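PDB 2YJG: lactate racemase from Thermoanaerobacterium thermosaccharolyticum, which catalyses the interconversion of the D- and L-isomers of lactate, as a homodimer that depends on a nickel-pincer nucleotide cofactor. Local coordinates for residues A[265-268]-A[269-273]; A[43-46]-A[47-51]; A[380-383]-A[384-387]. One frame throughout, in Å; residues are numbered along the deposited sequence.

How the contacts relate
Contact 2 comes first in the chain, in the last turns of helix 39-48, which packs on strands 233-241 and 247-253 of the mixed sheet. Contact 1 follows, where helix 257-270 runs out into strand 271-277; its nearest atoms lie about 8 Å from those of contact 2, whose Ile51 packs on Lys257 and Lys261, earlier in the same helix. Contact 3 closes the series on helix 381-386, beside the six-stranded parallel sheet. Contacts 2 and 3 have centres 48 Å apart, on opposite sides of the chain's centre, one in the N-terminal and the other in the C-terminal lactate racemase domain. Touching nowhere, the three are separate local elements, each carrying a helix beside a sheet.

Contact 1 (A[265-268]-A[269-273]); sequences FVSE and IATVN
Ser267 and Thr271 meet where helix 257-270 ends and strand 271-277 begins, a helix-to-strand junction in which Ser267 O is taken up by Thr271, the first residue to leave the helix. Among the backbone bonds, Ile269 N reaches Phe265 O and Ala270 N reaches Val266 O at 2.8 Å. Ser267 O is gripped twice by one residue: by Thr271 N at 3.0 Å and, more closely, by the Thr271 OG1 hydroxyl at 2.6 Å, both donors tilted out of the carbonyl plane. The hydroxyl can do this because OG1 stands beside its own backbone N, anti to the carbonyl carbon (chi1 -58°).

Apolar contacts form two further i to i+4 pairs. The Ile269 CG1 branch lies over one face of the Phe265 ring, offset toward its rim, with CD1 4.1 Å from Phe265 CE1. Val266 CG1 and Ala270 CB come no nearer than 4.4 Å; both residues also pack on Pro173. Backbone bonds of Ala270 and Val272 with Ile422 set the chain beside parallel strand 422-425.

Water completes the junction. One molecule donates to Thr271 OG1 at 2.7 Å and also hydrogen-bonds Ser267 OG at 2.8 Å, linking the two hydroxyl side chains.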
loop_
_atom_site.group_PDB
_atom_site.type_symbol
_atom_site.label_atom_id
_atom_site.label_comp_id
_atom_site.label_asym_id
_atom_site.label_seq_id
_atom_site.Cartn_x
_atom_site.Cartn_y
_atom_site.Cartn_z
ATOM N N PHE A 265 9.249 28.885 -18.704
ATOM C CA PHE A 265 7.939 29.284 -18.240
ATOM C C PHE A 265 8.029 29.791 -16.758
ATOM O O PHE A 265 7.535 30.868 -16.406
ATOM C CB PHE A 265 6.926 28.136 -18.429
ATOM C CG PHE A 265 5.555 28.443 -17.893
ATOM C CD1 PHE A 265 4.714 29.313 -18.551
ATOM C CD2 PHE A 265 5.114 27.878 -16.720
ATOM C CE1 PHE A 265 3.480 29.618 -18.017
ATOM C CE2 PHE A 265 3.848 28.175 -16.219
ATOM C CZ PHE A 265 3.055 29.037 -16.875
ATOM N N VAL A 266 8.664 29.003 -15.915
ATOM C CA VAL A 266 8.823 29.326 -14.506
ATOM C C VAL A 266 9.593 30.592 -14.360
ATOM O O VAL A 266 9.185 31.398 -13.531
ATOM C CB VAL A 266 9.370 28.141 -13.677
ATOM C CG1 VAL A 266 9.625 28.527 -12.251
ATOM C CG2 VAL A 266 8.367 26.971 -13.709
ATOM N N SER A 267 10.695 30.788 -15.100
ATOM C CA SER A 267 11.417 32.074 -15.040
ATOM C C SER A 267 10.486 33.297 -15.332
ATOM O O SER A 267 10.579 34.376 -14.666
ATOM C CB SER A 267 12.578 32.071 -16.049
ATOM O OG SER A 267 13.354 33.211 -15.820
ATOM N N GLU A 268 9.618 33.160 -16.348
ATOM C CA GLU A 268 8.698 34.277 -16.673
ATOM C C GLU A 268 7.778 34.605 -15.481
ATOM O O GLU A 268 7.603 35.747 -15.178
ATOM C CB GLU A 268 7.853 34.009 -17.936
ATOM C CG GLU A 268 8.649 33.757 -19.185
ATOM C CD GLU A 268 7.781 33.684 -20.478
ATOM O OE1 GLU A 268 6.652 34.285 -20.520
ATOM O OE2 GLU A 268 8.250 33.017 -21.451
ATOM N N ILE A 269 7.273 33.592 -14.755
ATOM C CA ILE A 269 6.339 33.776 -13.639
ATOM C C ILE A 269 7.053 34.209 -12.370
ATOM O O ILE A 269 6.545 35.088 -11.619
ATOM C CB ILE A 269 5.609 32.472 -13.249
ATOM C CG1 ILE A 269 4.833 31.851 -14.401
ATOM C CG2 ILE A 269 4.608 32.707 -12.073
ATOM C CD1 ILE A 269 4.518 32.734 -15.527
ATOM N N ALA A 270 8.213 33.605 -12.111
ATOM C CA ALA A 270 8.870 33.775 -10.802
ATOM C C ALA A 270 9.891 34.900 -10.743
ATOM O O ALA A 270 10.269 35.303 -9.649
ATOM C CB ALA A 270 9.500 32.469 -10.398
ATOM N N THR A 271 10.373 35.418 -11.880
ATOM C CA THR A 271 11.464 36.415 -11.845
ATOM C C THR A 271 10.960 37.754 -11.350
ATOM O O THR A 271 9.946 38.221 -11.814
ATOM C CB THR A 271 12.197 36.545 -13.175
ATOM O OG1 THR A 271 12.712 35.251 -13.515
ATOM C CG2 THR A 271 13.374 37.565 -13.092
ATOM N N VAL A 272 11.645 38.354 -10.392
ATOM C CA VAL A 272 11.341 39.726 -9.968
ATOM C C VAL A 272 12.608 40.547 -10.066
ATOM O O VAL A 272 13.715 40.032 -9.874
ATOM C CB VAL A 272 10.772 39.754 -8.548
ATOM C CG1 VAL A 272 9.469 38.963 -8.500
ATOM C CG2 VAL A 272 11.842 39.226 -7.523
ATOM N N ASN A 273 12.458 41.823 -10.405
ATOM C CA ASN A 273 13.584 42.700 -10.636
ATOM C C ASN A 273 13.757 43.619 -9.444
ATOM O O ASN A 273 12.827 44.385 -9.109
ATOM C CB ASN A 273 13.343 43.498 -11.943
ATOM C CG ASN A 273 13.133 42.591 -13.160
ATOM O OD1 ASN A 273 12.047 42.557 -13.765
ATOM N ND2 ASN A 273 14.158 41.858 -13.517
HETATM O O HOH W 1 15.234 34.570 -14.340
HETATM O O HOH W 2 7.576 37.828 -13.259
#

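Contact 2 (A[43-46]-A[47-51]); sequences VKRA and LENPI
Leu47 stands one turn after Val43 near the C-terminal end of helix 39-48. Its N-H meets Val43 O almost straight, at 3.0 Å, and the two side chains run alongside each other in a common direction, with Leu47 CD1 4.1 Å from Val43 CG1. Both enter the seam between helix 79-91 and strand 233-241, Val43 touching Leu85 and Leu237, Leu47 touching Leu86 and Phe235.

Glu48 repeats the i to i+4 spacing on a more exposed side. Its N bonds Lys44 O at 2.7 Å, while its extended side chain crosses that of Lys44. Turns at chi2 (-88°) and chi3 (-60°) fold the lysine back until NZ lies 2.7 Å from Glu48 OE2, a salt bridge of weak hydrogen-bond geometry. A methionine in place of Lys44 would probably leave the Glu48 carboxylate without this positive mate and freer to swing.

At Asn49 the side chain turns back: ND2 meets Arg45 O at 2.8 Å, the acceptor lying nearly in the amide plane, while Asn49 N reaches Ala46 O at 3.1 Å from above the carbonyl plane.

The apolar pair faces the interior, whereas the outer side carries charge and an amide that supplies Arg45 O with a donor.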
loop_
_atom_site.group_PDB
_atom_site.type_symbol
_atom_site.label_atom_id
_atom_site.label_comp_id
_atom_site.label_asym_id
_atom_site.label_seq_id
_atom_site.Cartn_x
_atom_site.Cartn_y
_atom_site.Cartn_z
ATOM N N VAL A 43 -2.002 17.926 -18.616
ATOM C CA VAL A 43 -1.071 16.819 -18.713
ATOM C C VAL A 43 -1.148 16.112 -20.077
ATOM O O VAL A 43 -0.142 15.967 -20.740
ATOM C CB VAL A 43 -1.213 15.807 -17.539
ATOM C CG1 VAL A 43 -0.239 14.656 -17.721
ATOM C CG2 VAL A 43 -0.984 16.523 -16.220
ATOM N N LYS A 44 -2.343 15.732 -20.530
ATOM C CA LYS A 44 -2.479 15.078 -21.837
ATOM C C LYS A 44 -1.955 15.945 -22.987
ATOM O O LYS A 44 -1.297 15.450 -23.901
ATOM C CB LYS A 44 -3.933 14.714 -22.117
ATOM C CG LYS A 44 -4.511 13.549 -21.344
ATOM C CD LYS A 44 -4.237 12.232 -22.080
ATOM C CE LYS A 44 -4.837 12.158 -23.510
ATOM N NZ LYS A 44 -3.930 11.579 -24.660
ATOM N N ARG A 45 -2.240 17.239 -22.948
ATOM C CA ARG A 45 -1.709 18.155 -23.959
ATOM C C ARG A 45 -0.196 18.038 -24.053
ATOM O O ARG A 45 0.354 17.937 -25.149
ATOM C CB ARG A 45 -2.119 19.623 -23.659
ATOM C CG ARG A 45 -1.659 20.674 -24.681
ATOM C CD ARG A 45 -1.997 22.124 -24.267
ATOM N NE ARG A 45 -1.307 22.519 -23.038
ATOM C CZ ARG A 45 -1.347 23.725 -22.463
ATOM N NH1 ARG A 45 -2.029 24.732 -23.011
ATOM N NH2 ARG A 45 -0.671 23.926 -21.324
ATOM N N ALA A 46 0.477 18.061 -22.903
ATOM C CA ALA A 46 1.934 17.881 -22.871
ATOM C C ALA A 46 2.336 16.585 -23.512
ATOM O O ALA A 46 3.238 16.542 -24.328
ATOM C CB ALA A 46 2.458 17.893 -21.419
ATOM N N LEU A 47 1.727 15.493 -23.053
ATOM C CA LEU A 47 2.052 14.174 -23.568
ATOM C C LEU A 47 1.771 14.091 -25.085
ATOM O O LEU A 47 2.540 13.470 -25.832
ATOM C CB LEU A 47 1.280 13.087 -22.822
ATOM C CG LEU A 47 1.685 12.899 -21.335
ATOM C CD1 LEU A 47 0.663 11.933 -20.660
ATOM C CD2 LEU A 47 3.140 12.443 -21.165
ATOM N N GLU A 48 0.693 14.734 -25.527
ATOM C CA GLU A 48 0.340 14.679 -26.948
ATOM C C GLU A 48 1.248 15.592 -27.836
ATOM O O GLU A 48 1.233 15.494 -29.067
ATOM C CB GLU A 48 -1.124 15.037 -27.115
ATOM C CG GLU A 48 -2.206 13.997 -26.596
ATOM C CD GLU A 48 -3.605 14.610 -26.437
ATOM O OE1 GLU A 48 -3.908 15.681 -27.022
ATOM O OE2 GLU A 48 -4.437 14.034 -25.726
ATOM N N ASN A 49 2.092 16.433 -27.210
ATOM C CA ASN A 49 2.885 17.454 -27.893
ATOM C C ASN A 49 4.286 17.453 -27.270
ATOM O O ASN A 49 4.718 18.477 -26.632
ATOM C CB ASN A 49 2.197 18.812 -27.745
ATOM C CG ASN A 49 0.837 18.858 -28.481
ATOM O OD1 ASN A 49 0.802 19.050 -29.698
ATOM N ND2 ASN A 49 -0.274 18.697 -27.739
ATOM N N PRO A 50 5.002 16.309 -27.410
ATOM C CA PRO A 50 6.293 16.176 -26.796
ATOM C C PRO A 50 7.314 17.153 -27.398
ATOM O O PRO A 50 7.271 17.466 -28.595
ATOM C CB PRO A 50 6.699 14.730 -27.081
ATOM C CG PRO A 50 5.757 14.280 -28.277
ATOM C CD PRO A 50 4.555 15.078 -28.101
ATOM N N ILE A 51 8.194 17.656 -26.554
ATOM C CA ILE A 51 9.232 18.573 -26.973
ATOM C C ILE A 51 10.524 17.814 -27.231
ATOM O O ILE A 51 11.192 17.365 -26.301
ATOM C CB ILE A 51 9.470 19.673 -25.903
ATOM C CG1 ILE A 51 8.203 20.517 -25.697
ATOM C CG2 ILE A 51 10.675 20.522 -26.271
ATOM C CD1 ILE A 51 8.032 21.004 -24.205
#

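Contact 3 (A[380-383]-A[384-387]); sequences NYEY and VKDM
Val384 N opens the bonding of this short helix, donating to Asn380 O at 3.0 Å. Lys385 N does the same for Tyr381 O at 3.0 Å, and Asp386 N for Glu382 O at 2.9 Å, so three successive carbonyls are each met by the amide four residues on. The series weakens at its end: Met387 N is 2.9 Å from Tyr383 O, but the N-H points poorly (128°), and Met387 is where the chain leaves helical geometry.

Side chains add a second tier of bonds. Lys385 NZ donates to Glu382 OE2 at 2.8 Å in a salt bridge three residues apart, coming from above the carboxylate plane. The Glu382 chain is folded at chi2 (-56°), which carries its carboxylate back toward the lysine. Asp386 finds its partners beyond this turn, OD2 being held by the Tyr329 hydroxyl and by a salt bridge to Lys333, both of helix 326-333. At the other end, buried Asn380 gives ND2 to Cys319 O and Thr376 OG1.

Apolar packing continues outward: Val384 lies on Pro391, while Met387 rests against Phe328, Tyr329 and Phe332. Such a helix, following strand 371-375 and packing on Pro391 of strand 390-392, is the connecting element of a beta-alpha-beta unit at the edge of the parallel sheet.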
loop_
_atom_site.group_PDB
_atom_site.type_symbol
_atom_site.label_atom_id
_atom_site.label_comp_id
_atom_site.label_asym_id
_atom_site.label_seq_id
_atom_site.Cartn_x
_atom_site.Cartn_y
_atom_site.Cartn_z
ATOM N N ASN A 380 12.873 29.236 19.219
ATOM C CA ASN A 380 14.056 29.267 18.388
ATOM C C ASN A 380 15.012 30.436 18.625
ATOM O O ASN A 380 16.023 30.543 17.912
ATOM C CB ASN A 380 13.639 29.351 16.889
ATOM C CG ASN A 380 12.796 28.184 16.458
ATOM O OD1 ASN A 380 13.076 27.051 16.870
ATOM N ND2 ASN A 380 11.725 28.439 15.631
ATOM N N TYR A 381 14.733 31.301 19.612
ATOM C CA TYR A 381 15.534 32.490 19.744
ATOM C C TYR A 381 16.971 32.159 20.032
ATOM O O TYR A 381 17.871 32.825 19.515
ATOM C CB TYR A 381 14.993 33.441 20.808
ATOM C CG TYR A 381 13.623 34.077 20.559
ATOM C CD1 TYR A 381 13.062 34.215 19.261
ATOM C CD2 TYR A 381 12.913 34.653 21.633
ATOM C CE1 TYR A 381 11.796 34.825 19.055
ATOM C CE2 TYR A 381 11.655 35.268 21.443
ATOM C CZ TYR A 381 11.079 35.361 20.151
ATOM O OH TYR A 381 9.796 36.019 19.973
ATOM N N GLU A 382 17.203 31.152 20.872
ATOM C CA GLU A 382 18.593 30.834 21.235
ATOM C C GLU A 382 19.326 30.257 20.049
ATOM O O GLU A 382 20.483 30.590 19.803
ATOM C CB GLU A 382 18.615 29.901 22.440
ATOM C CG GLU A 382 18.062 30.580 23.683
ATOM C CD GLU A 382 18.776 31.914 24.087
ATOM O OE1 GLU A 382 20.038 32.061 23.988
ATOM O OE2 GLU A 382 18.044 32.827 24.541
ATOM N N TYR A 383 18.628 29.465 19.236
ATOM C CA TYR A 383 19.266 28.929 18.028
ATOM C C TYR A 383 19.692 30.071 17.099
ATOM O O TYR A 383 20.792 30.095 16.508
ATOM C CB TYR A 383 18.337 28.020 17.232
ATOM C CG TYR A 383 17.881 26.742 17.898
ATOM C CD1 TYR A 383 18.714 26.019 18.729
ATOM C CD2 TYR A 383 16.614 26.247 17.637
ATOM C CE1 TYR A 383 18.288 24.834 19.289
ATOM C CE2 TYR A 383 16.173 25.070 18.184
ATOM C CZ TYR A 383 17.014 24.371 19.031
ATOM O OH TYR A 383 16.561 23.195 19.574
ATOM N N VAL A 384 18.775 31.001 16.904
ATOM C CA VAL A 384 19.015 32.093 15.986
ATOM C C VAL A 384 20.249 32.897 16.449
ATOM O O VAL A 384 21.135 33.248 15.623
ATOM C CB VAL A 384 17.765 33.024 15.899
ATOM C CG1 VAL A 384 18.128 34.309 15.139
ATOM C CG2 VAL A 384 16.583 32.288 15.272
ATOM N N LYS A 385 20.332 33.167 17.764
ATOM C CA LYS A 385 21.506 33.856 18.345
ATOM C C LYS A 385 22.816 33.065 18.169
ATOM O O LYS A 385 23.887 33.616 17.842
ATOM C CB LYS A 385 21.279 34.120 19.840
ATOM C CG LYS A 385 20.320 35.206 20.170
ATOM C CD LYS A 385 20.203 35.399 21.687
ATOM C CE LYS A 385 18.865 35.901 22.147
ATOM N NZ LYS A 385 18.516 35.354 23.521
ATOM N N ASP A 386 22.709 31.764 18.346
ATOM C CA ASP A 386 23.827 30.856 18.220
ATOM C C ASP A 386 24.317 30.799 16.766
ATOM O O ASP A 386 25.453 30.453 16.510
ATOM C CB ASP A 386 23.421 29.442 18.652
ATOM C CG ASP A 386 23.346 29.259 20.173
ATOM O OD1 ASP A 386 23.668 30.172 20.914
ATOM O OD2 ASP A 386 22.956 28.157 20.580
ATOM N N MET A 387 23.447 31.133 15.813
ATOM C CA MET A 387 23.772 31.134 14.392
ATOM C C MET A 387 24.075 32.537 13.843
ATOM O O MET A 387 23.940 32.806 12.661
ATOM C CB MET A 387 22.671 30.415 13.595
ATOM C CG MET A 387 22.531 28.970 14.031
ATOM S SD MET A 387 21.282 28.004 13.168
ATOM C CE MET A 387 22.192 27.607 11.687
#